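Local coordinates for protein subclass B1 metallo-beta-lactamase (Myroides odoratimimus, PDB 6T5L) that probably hydrolyses carbapenems and other beta-lactam antibiotics with a pair of zinc ions, as a subclass B1 metallo-beta-lactamase, at residues A[28-36]-A[169-177]. Residues are numbered along the deposited sequence; the frame is centred on the assembly and turned at random.
Sequences NKLSNHIYE and YFPEDNAVF
Phe170, ending strand 167-170, pushes the rim of its ring against His33, in the turn between strands 25-29 and 34-41. Its CG lies anti to the backbone N (chi1 -170°), which carries the ring out to the imidazole; CE2 comes within 3.4 Å of His33 CB. The two rings form an offset edge-to-face pair, the phenylalanine edge toward the imidazole face, centroids 5.5 Å apart and planes at 62°. Farther back along the same ring, CD2 packs against Ile34 CD1 at 4.0 Å, while Val56 of strand 49-58 also touches Phe170. Next, Glu172 brushes the imidazole loosely with its CG and stays at the margin.

Asp173 reaches across with its carboxylate. OD2 accepts a hydrogen bond from His33 N at 3.1 Å, bent to 143° and uncertain because the model places OD2 implausibly near Ser31 OG. That hydroxyl accepts from the same His33 N in an ST turn, equally provisional in its details. OD1 lies near the imidazole plane at its edge, 3.2 Å from His33 CD2, and the ring is set obliquely to the carboxylate. Past the G1 beta bulge formed by Asn174 and Ala175 opposite Phe170, the Ala175 methyl meets Ile34 CG1 at 3.7 Å, an apolar contact between buried residues.

The contact thus joins two hairpin turns from the two main sheets of the metallo-beta-lactamase sandwich, polar at the turns and apolar toward the core. His33 ND1 is hydrogen-bonded to Leu57 O, which ties the imidazole to strand 49-58 and helps fix its rotation. The CD2 side then faces the carboxylate, whose negative charge would probably polarise the ring and favour positive charge on it.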
ATOM      1  N   ASN A  28     -13.217   2.486  -1.436  1.00 43.14           N
ATOM      2  CA  ASN A  28     -14.078   1.334  -1.641  1.00 43.65           C
ATOM      3  C   ASN A  28     -13.995   0.413  -0.433  1.00 44.24           C
ATOM      4  O   ASN A  28     -12.888   0.067   0.023  1.00 40.98           O
ATOM      5  CB  ASN A  28     -13.700   0.532  -2.890  1.00 44.21           C
ATOM      6  CG  ASN A  28     -13.819   1.332  -4.139  1.00 47.91           C
ATOM      7  OD1 ASN A  28     -14.832   1.963  -4.383  1.00 47.71           O
ATOM      8  ND2 ASN A  28     -12.736   1.377  -4.914  1.00 49.66           N
ATOM      9  N   LYS A  29     -15.166   0.043   0.085  1.00 40.80           N
ATOM     10  CA  LYS A  29     -15.264  -0.956   1.127  1.00 42.13           C
ATOM     11  C   LYS A  29     -15.318  -2.340   0.483  1.00 45.24           C
ATOM     12  O   LYS A  29     -16.253  -2.641  -0.255  1.00 45.10           O
ATOM     13  CB  LYS A  29     -16.509  -0.702   1.983  1.00 42.82           C
ATOM     14  CG  LYS A  29     -16.623  -1.752   3.133  1.00 45.62           C
ATOM     15  CD  LYS A  29     -17.686  -1.408   4.180  1.00 49.92           C
ATOM     16  CE  LYS A  29     -17.626  -2.465   5.244  1.00 54.99           C
ATOM     17  NZ  LYS A  29     -18.534  -2.160   6.376  1.00 63.54           N
ATOM     18  N   LEU A  30     -14.319  -3.178   0.746  1.00 45.04           N
ATOM     19  CA  LEU A  30     -14.270  -4.529   0.164  1.00 46.95           C
ATOM     20  C   LEU A  30     -14.723  -5.631   1.116  1.00 49.07           C
ATOM     21  O   LEU A  30     -15.175  -6.677   0.657  1.00 53.07           O
ATOM     22  CB  LEU A  30     -12.819  -4.851  -0.291  1.00 47.58           C
ATOM     23  CG  LEU A  30     -12.117  -3.814  -1.168  1.00 47.56           C
ATOM     24  CD1 LEU A  30     -10.806  -4.379  -1.720  1.00 51.83           C
ATOM     25  CD2 LEU A  30     -13.104  -3.411  -2.278  1.00 51.33           C
ATOM     26  N   SER A  31     -14.565  -5.447   2.417  1.00 47.58           N
ATOM     27  CA  SER A  31     -15.040  -6.393   3.440  1.00 52.36           C
ATOM     28  C   SER A  31     -15.369  -5.565   4.688  1.00 55.02           C
ATOM     29  O   SER A  31     -15.273  -4.328   4.672  1.00 52.84           O
ATOM     30  CB  SER A  31     -13.966  -7.435   3.792  1.00 49.32           C
ATOM     31  OG  SER A  31     -12.878  -6.770   4.553  1.00 47.55           O
ATOM     32  N   ASN A  32     -15.596  -6.256   5.807  1.00 52.24           N
ATOM     33  CA  ASN A  32     -15.832  -5.567   7.066  1.00 57.06           C
ATOM     34  C   ASN A  32     -14.554  -4.889   7.581  1.00 51.79           C
ATOM     35  O   ASN A  32     -14.643  -3.869   8.260  1.00 47.41           O
ATOM     36  CB  ASN A  32     -16.425  -6.549   8.093  1.00 66.70           C
ATOM     37  CG  ASN A  32     -17.823  -7.077   7.660  1.00 73.91           C
ATOM     38  OD1 ASN A  32     -18.618  -6.340   7.058  1.00 71.97           O
ATOM     39  ND2 ASN A  32     -18.116  -8.331   7.972  1.00 77.14           N
ATOM     40  N   HIS A  33     -13.370  -5.382   7.236  1.00 47.68           N
ATOM     41  CA  HIS A  33     -12.149  -4.775   7.733  1.00 50.31           C
ATOM     42  C   HIS A  33     -11.299  -4.105   6.669  1.00 48.40           C
ATOM     43  O   HIS A  33     -10.264  -3.517   7.007  1.00 42.93           O
ATOM     44  CB  HIS A  33     -11.277  -5.824   8.428  1.00 50.07           C
ATOM     45  CG  HIS A  33     -11.994  -6.578   9.489  1.00 53.88           C
ATOM     46  ND1 HIS A  33     -12.365  -6.014  10.689  1.00 54.98           N
ATOM     47  CD2 HIS A  33     -12.445  -7.856   9.519  1.00 56.30           C
ATOM     48  CE1 HIS A  33     -13.012  -6.911  11.414  1.00 56.18           C
ATOM     49  NE2 HIS A  33     -13.063  -8.037  10.732  1.00 64.95           N
ATOM     50  N   ILE A  34     -11.654  -4.221   5.399  1.00 46.81           N
ATOM     51  CA  ILE A  34     -10.703  -3.906   4.352  1.00 45.72           C
ATOM     52  C   ILE A  34     -11.326  -2.914   3.394  1.00 41.73           C
ATOM     53  O   ILE A  34     -12.266  -3.245   2.684  1.00 41.72           O
ATOM     54  CB  ILE A  34     -10.237  -5.158   3.581  1.00 44.43           C
ATOM     55  CG1 ILE A  34      -9.396  -6.060   4.445  1.00 47.89           C
ATOM     56  CG2 ILE A  34      -9.514  -4.726   2.282  1.00 43.09           C
ATOM     57  CD1 ILE A  34      -8.088  -5.527   4.841  1.00 47.92           C
ATOM     58  N   TYR A  35     -10.701  -1.774   3.280  1.00 38.12           N
ATOM     59  CA  TYR A  35     -11.086  -0.677   2.422  1.00 41.49           C
ATOM     60  C   TYR A  35      -9.886  -0.401   1.519  1.00 41.89           C
ATOM     61  O   TYR A  35      -8.743  -0.598   1.933  1.00 41.33           O
ATOM     62  CB  TYR A  35     -11.420   0.578   3.271  1.00 39.31           C
ATOM     63  CG  TYR A  35     -12.635   0.468   4.213  1.00 41.32           C
ATOM     64  CD1 TYR A  35     -12.567  -0.255   5.365  1.00 42.48           C
ATOM     65  CD2 TYR A  35     -13.795   1.176   3.963  1.00 41.74           C
ATOM     66  CE1 TYR A  35     -13.624  -0.359   6.209  1.00 46.95           C
ATOM     67  CE2 TYR A  35     -14.907   1.084   4.824  1.00 45.15           C
ATOM     68  CZ  TYR A  35     -14.806   0.316   5.947  1.00 48.29           C
ATOM     69  OH  TYR A  35     -15.854   0.204   6.838  1.00 53.00           O
ATOM     70  N   GLU A  36     -10.159  -0.014   0.282  1.00 41.47           N
ATOM     71  CA  GLU A  36      -9.182   0.392  -0.714  1.00 37.21           C
ATOM     72  C   GLU A  36      -9.320   1.909  -0.915  1.00 41.45           C
ATOM     73  O   GLU A  36     -10.449   2.435  -1.048  1.00 42.62           O
ATOM     74  CB  GLU A  36      -9.444  -0.356  -2.026  1.00 42.45           C
ATOM     75  CG  GLU A  36      -8.532   0.036  -3.182  1.00 43.63           C
ATOM     76  CD  GLU A  36      -8.961  -0.413  -4.564  1.00 47.59           C
ATOM     77  OE1 GLU A  36      -8.020  -0.790  -5.289  1.00 48.40           O
ATOM     78  OE2 GLU A  36     -10.165  -0.354  -4.977  1.00 47.54           O
ATOM     79  N   TYR A 169      -0.520  -7.603   4.652  1.00 39.16           N
ATOM     80  CA  TYR A 169      -1.329  -8.775   4.863  1.00 42.51           C
ATOM     81  C   TYR A 169      -2.201  -8.632   6.097  1.00 43.53           C
ATOM     82  O   TYR A 169      -1.696  -8.358   7.200  1.00 44.36           O
ATOM     83  CB  TYR A 169      -0.433  -9.997   5.026  1.00 41.68           C
ATOM     84  CG  TYR A 169      -1.158 -11.302   5.138  1.00 41.63           C
ATOM     85  CD1 TYR A 169      -2.149 -11.634   4.248  1.00 44.04           C
ATOM     86  CD2 TYR A 169      -0.831 -12.208   6.125  1.00 44.97           C
ATOM     87  CE1 TYR A 169      -2.809 -12.890   4.323  1.00 48.16           C
ATOM     88  CE2 TYR A 169      -1.457 -13.444   6.208  1.00 51.64           C
ATOM     89  CZ  TYR A 169      -2.462 -13.771   5.315  1.00 51.25           C
ATOM     90  OH  TYR A 169      -3.107 -14.976   5.385  1.00 54.16           O
ATOM     91  N   PHE A 170      -3.496  -8.884   5.902  1.00 41.15           N
ATOM     92  CA  PHE A 170      -4.444  -9.036   7.005  1.00 43.23           C
ATOM     93  C   PHE A 170      -5.129 -10.400   6.919  1.00 44.53           C
ATOM     94  O   PHE A 170      -6.096 -10.552   6.141  1.00 39.48           O
ATOM     95  CB  PHE A 170      -5.455  -7.900   6.917  1.00 42.76           C
ATOM     96  CG  PHE A 170      -6.378  -7.774   8.121  1.00 45.33           C
ATOM     97  CD1 PHE A 170      -5.887  -7.464   9.385  1.00 45.35           C
ATOM     98  CD2 PHE A 170      -7.751  -7.979   7.968  1.00 47.52           C
ATOM     99  CE1 PHE A 170      -6.770  -7.351  10.472  1.00 48.87           C
ATOM    100  CE2 PHE A 170      -8.648  -7.852   9.058  1.00 49.10           C
ATOM    101  CZ  PHE A 170      -8.158  -7.540  10.302  1.00 48.11           C
ATOM    102  N   PRO A 171      -4.691 -11.411   7.706  1.00 46.44           N
ATOM    103  CA  PRO A 171      -5.245 -12.765   7.528  1.00 46.16           C
ATOM    104  C   PRO A 171      -6.718 -12.920   7.852  1.00 48.47           C
ATOM    105  O   PRO A 171      -7.340 -13.830   7.297  1.00 52.26           O
ATOM    106  CB  PRO A 171      -4.387 -13.649   8.470  1.00 48.00           C
ATOM    107  CG  PRO A 171      -3.683 -12.676   9.434  1.00 47.85           C
ATOM    108  CD  PRO A 171      -3.538 -11.408   8.632  1.00 46.72           C
ATOM    109  N   GLU A 172      -7.287 -12.118   8.745  1.00 52.29           N
ATOM    110  CA  GLU A 172      -8.694 -12.281   9.118  1.00 57.86           C
ATOM    111  C   GLU A 172      -9.613 -12.134   7.905  1.00 51.51           C
ATOM    112  O   GLU A 172     -10.608 -12.850   7.774  1.00 50.40           O
ATOM    113  CB  GLU A 172      -9.058 -11.279  10.218  1.00 68.95           C
ATOM    114  CG  GLU A 172     -10.430 -11.471  10.819  1.00 77.26           C
ATOM    115  CD  GLU A 172     -10.567 -12.819  11.469  1.00 80.67           C
ATOM    116  OE1 GLU A 172      -9.735 -13.161  12.342  1.00 82.22           O
ATOM    117  OE2 GLU A 172     -11.490 -13.542  11.060  1.00 81.97           O
ATOM    118  N   ASP A 173      -9.283 -11.246   6.979  1.00 45.74           N
ATOM    119  CA  ASP A 173     -10.087 -11.113   5.767  1.00 48.12           C
ATOM    120  C   ASP A 173      -9.349 -11.653   4.550  1.00 47.30           C
ATOM    121  O   ASP A 173      -9.624 -11.212   3.436  1.00 48.55           O
ATOM    122  CB  ASP A 173     -10.470  -9.646   5.519  1.00 49.50           C
ATOM    123  CG  ASP A 173     -11.642  -9.182   6.356  1.00 53.72           C
ATOM    124  OD1 ASP A 173     -12.148  -9.996   7.143  1.00 55.89           O
ATOM    125  OD2 ASP A 173     -12.095  -8.013   6.168  1.00 53.79           O
ATOM    126  N   ASN A 174      -8.316 -12.460   4.750  1.00 48.32           N
ATOM    127  CA  ASN A 174      -7.561 -13.077   3.637  1.00 50.77           C
ATOM    128  C   ASN A 174      -7.117 -12.043   2.592  1.00 48.22           C
ATOM    129  O   ASN A 174      -7.278 -12.218   1.373  1.00 47.32           O
ATOM    130  CB  ASN A 174      -8.387 -14.173   2.963  1.00 47.94           C
ATOM    131  CG  ASN A 174      -8.812 -15.288   3.914  1.00 53.56           C
ATOM    132  OD1 ASN A 174      -9.947 -15.353   4.326  1.00 59.66           O
ATOM    133  ND2 ASN A 174      -7.902 -16.172   4.237  1.00 55.03           N
ATOM    134  N   ALA A 175      -6.576 -10.939   3.075  1.00 43.24           N
ATOM    135  CA  ALA A 175      -6.384  -9.765   2.250  1.00 46.43           C
ATOM    136  C   ALA A 175      -4.909  -9.423   2.117  1.00 45.00           C
ATOM    137  O   ALA A 175      -4.184  -9.355   3.126  1.00 45.12           O
ATOM    138  CB  ALA A 175      -7.155  -8.585   2.852  1.00 46.49           C
ATOM    139  N   VAL A 176      -4.476  -9.156   0.889  1.00 42.30           N
ATOM    140  CA  VAL A 176      -3.077  -8.823   0.621  1.00 39.89           C
ATOM    141  C   VAL A 176      -3.045  -7.490  -0.107  1.00 40.66           C
ATOM    142  O   VAL A 176      -3.725  -7.338  -1.130  1.00 40.12           O
ATOM    143  CB  VAL A 176      -2.409  -9.915  -0.219  1.00 42.61           C
ATOM    144  CG1 VAL A 176      -0.933  -9.566  -0.475  1.00 37.96           C
ATOM    145  CG2 VAL A 176      -2.514 -11.312   0.450  1.00 40.03           C
ATOM    146  N   PHE A 177      -2.293  -6.502   0.416  1.00 39.59           N
ATOM    147  CA  PHE A 177      -1.988  -5.322  -0.393  1.00 35.75           C
ATOM    148  C   PHE A 177      -0.693  -5.652  -1.136  1.00 38.97           C
ATOM    149  O   PHE A 177       0.401  -5.666  -0.539  1.00 38.13           O
ATOM    150  CB  PHE A 177      -1.805  -4.058   0.431  1.00 36.17           C
ATOM    151  CG  PHE A 177      -1.467  -2.830  -0.408  1.00 36.67           C
ATOM    152  CD1 PHE A 177      -2.363  -2.355  -1.359  1.00 37.94           C
ATOM    153  CD2 PHE A 177      -0.270  -2.147  -0.229  1.00 36.63           C
ATOM    154  CE1 PHE A 177      -2.053  -1.222  -2.139  1.00 40.46           C
ATOM    155  CE2 PHE A 177       0.054  -1.039  -0.985  1.00 38.34           C
ATOM    156  CZ  PHE A 177      -0.834  -0.556  -1.943  1.00 37.36           C
TER